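Local coordinates for hypothetical protein TM0486 (Thermotoga maritima, PDB 1VK8) that binds thiamin and probably takes part in the response of the cell to oxidative conditions, at residues C[40-45]-C[56-61]. Numbering follows the deposited sequence.
Sequences EKISSW and TTVEGE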
loop_
_atom_site.group_PDB
_atom_site.type_symbol
_atom_site.label_atom_id
_atom_site.label_comp_id
_atom_site.label_asym_id
_atom_site.label_seq_id
_atom_site.Cartn_x
_atom_site.Cartn_y
_atom_site.Cartn_z
ATOM N N GLU C 40 -20.443 -3.298 -2.538
ATOM C CA GLU C 40 -21.831 -3.105 -2.179
ATOM C C GLU C 40 -21.976 -2.541 -0.764
ATOM O O GLU C 40 -22.781 -1.632 -0.518
ATOM C CB GLU C 40 -22.557 -4.442 -2.319
ATOM C CG GLU C 40 -24.026 -4.449 -1.961
ATOM C CD GLU C 40 -24.674 -5.809 -2.232
ATOM O OE1 GLU C 40 -24.114 -6.863 -1.807
ATOM O OE2 GLU C 40 -25.744 -5.819 -2.874
ATOM N N LYS C 41 -21.199 -3.064 0.177
ATOM C CA LYS C 41 -21.252 -2.550 1.538
ATOM C C LYS C 41 -20.773 -1.090 1.592
ATOM O O LYS C 41 -21.405 -0.253 2.240
ATOM C CB LYS C 41 -20.448 -3.440 2.496
ATOM C CG LYS C 41 -20.420 -2.955 3.934
ATOM C CD LYS C 41 -21.794 -2.946 4.578
ATOM C CE LYS C 41 -22.267 -4.311 4.981
ATOM N NZ LYS C 41 -23.458 -4.237 5.869
ATOM N N ILE C 42 -19.641 -0.787 0.964
ATOM C CA ILE C 42 -19.151 0.598 0.933
ATOM C C ILE C 42 -20.213 1.588 0.378
ATOM O O ILE C 42 -20.370 2.694 0.894
ATOM C CB ILE C 42 -17.830 0.663 0.123
ATOM C CG1 ILE C 42 -16.709 -0.058 0.879
ATOM C CG2 ILE C 42 -17.415 2.100 -0.134
ATOM C CD1 ILE C 42 -15.510 -0.381 0.025
ATOM N N SER C 43 -20.966 1.175 -0.638
ATOM C CA SER C 43 -21.974 2.033 -1.291
ATOM C C SER C 43 -23.171 2.365 -0.389
ATOM O O SER C 43 -23.899 3.324 -0.647
ATOM C CB SER C 43 -22.465 1.376 -2.571
ATOM O OG SER C 43 -23.416 0.359 -2.313
ATOM N N SER C 44 -23.372 1.550 0.649
ATOM C CA SER C 44 -24.476 1.714 1.601
ATOM C C SER C 44 -24.147 2.770 2.634
ATOM O O SER C 44 -25.008 3.140 3.412
ATOM C CB SER C 44 -24.760 0.385 2.332
ATOM O OG SER C 44 -23.748 0.121 3.302
ATOM N N TRP C 45 -22.913 3.251 2.664
ATOM C CA TRP C 45 -22.505 4.205 3.687
ATOM C C TRP C 45 -23.039 5.589 3.434
ATOM O O TRP C 45 -22.953 6.416 4.330
ATOM C CB TRP C 45 -20.978 4.304 3.808
ATOM C CG TRP C 45 -20.285 3.018 4.224
ATOM C CD1 TRP C 45 -20.863 1.873 4.665
ATOM C CD2 TRP C 45 -18.875 2.793 4.231
ATOM N NE1 TRP C 45 -19.893 0.936 4.926
ATOM C CE2 TRP C 45 -18.664 1.474 4.658
ATOM C CE3 TRP C 45 -17.756 3.585 3.906
ATOM C CZ2 TRP C 45 -17.385 0.928 4.776
ATOM C CZ3 TRP C 45 -16.489 3.041 4.022
ATOM C CH2 TRP C 45 -16.322 1.728 4.459
ATOM N N THR C 56 -11.291 1.140 -3.863
ATOM C CA THR C 56 -12.466 2.007 -3.848
ATOM C C THR C 56 -12.201 3.126 -2.886
ATOM O O THR C 56 -11.844 2.865 -1.735
ATOM C CB THR C 56 -13.663 1.215 -3.374
ATOM O OG1 THR C 56 -13.965 0.189 -4.318
ATOM C CG2 THR C 56 -14.939 2.079 -3.268
ATOM N N THR C 57 -12.349 4.358 -3.365
ATOM C CA THR C 57 -12.081 5.561 -2.587
ATOM C C THR C 57 -13.357 6.183 -2.092
ATOM O O THR C 57 -14.252 6.445 -2.879
ATOM C CB THR C 57 -11.330 6.551 -3.450
ATOM O OG1 THR C 57 -10.095 5.962 -3.872
ATOM C CG2 THR C 57 -10.931 7.795 -2.643
ATOM N N VAL C 58 -13.461 6.385 -0.792
ATOM C CA VAL C 58 -14.582 7.136 -0.195
ATOM C C VAL C 58 -14.094 8.505 0.278
ATOM O O VAL C 58 -12.919 8.678 0.588
ATOM C CB VAL C 58 -15.258 6.369 0.964
ATOM C CG1 VAL C 58 -15.669 4.972 0.479
ATOM C CG2 VAL C 58 -14.346 6.285 2.173
ATOM N N GLU C 59 -14.998 9.468 0.297
ATOM C CA GLU C 59 -14.742 10.784 0.831
ATOM C C GLU C 59 -15.720 11.003 1.967
ATOM O O GLU C 59 -16.919 10.825 1.800
ATOM C CB GLU C 59 -14.988 11.786 -0.271
ATOM C CG GLU C 59 -14.926 13.234 0.109
ATOM C CD GLU C 59 -15.323 14.101 -1.055
ATOM O OE1 GLU C 59 -14.662 13.986 -2.095
ATOM O OE2 GLU C 59 -16.287 14.878 -0.941
ATOM N N GLY C 60 -15.215 11.341 3.143
ATOM C CA GLY C 60 -16.088 11.616 4.261
ATOM C C GLY C 60 -15.327 11.972 5.501
ATOM O O GLY C 60 -14.135 12.214 5.459
ATOM N N GLU C 61 -16.036 12.001 6.623
ATOM C CA GLU C 61 -15.435 12.363 7.888
ATOM C C GLU C 61 -14.629 11.174 8.398
ATOM O O GLU C 61 -15.082 10.038 8.353
ATOM C CB GLU C 61 -16.515 12.828 8.886
ATOM C CG GLU C 61 -15.943 13.417 10.162
ATOM C CD GLU C 61 -15.647 12.375 11.231
ATOM O OE1 GLU C 61 -16.522 11.494 11.452
ATOM O OE2 GLU C 61 -14.549 12.457 11.878
#
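I42 meets the strand through two of its methyls. CG2, set anti to the backbone N (its sister branch CG1 has chi1 -68°), presses on V58 CG1 at 3.4 Å, closer than usual for two carbons, while T56 CG2 lies 4.0 Å from the same I42 CG2 and 4.1 Å from I42 CD1, the two side chains meeting tip to tip. V58 CG1 is shared, for W45 CZ3 approaches it obliquely at 4.1 Å, the two side chains crossing at about a right angle. The indole also lies over the backbone of the preceding helix, with I42 CA 3.8 Å above the centre of one ring face. Here the last turn of helix 31-43 packs on strand 56-60 of the four-stranded antiparallel sheet of a ferredoxin-like fold, where the alternate strand residues T56 and V58 point toward the helix. An alanine in place of I42 would probably open a gap over T56 CG2 and leave V58 CG1 without the methyl that presses on it. Farther out, I65 of helix 62-76 also touches V58, and I20 of the neighbouring strand 16-24 packs on both I42 and W45. At the helix end, K41 O accepts from S44 N and, in the carbonyl plane, from S44 OG at 2.6 Å.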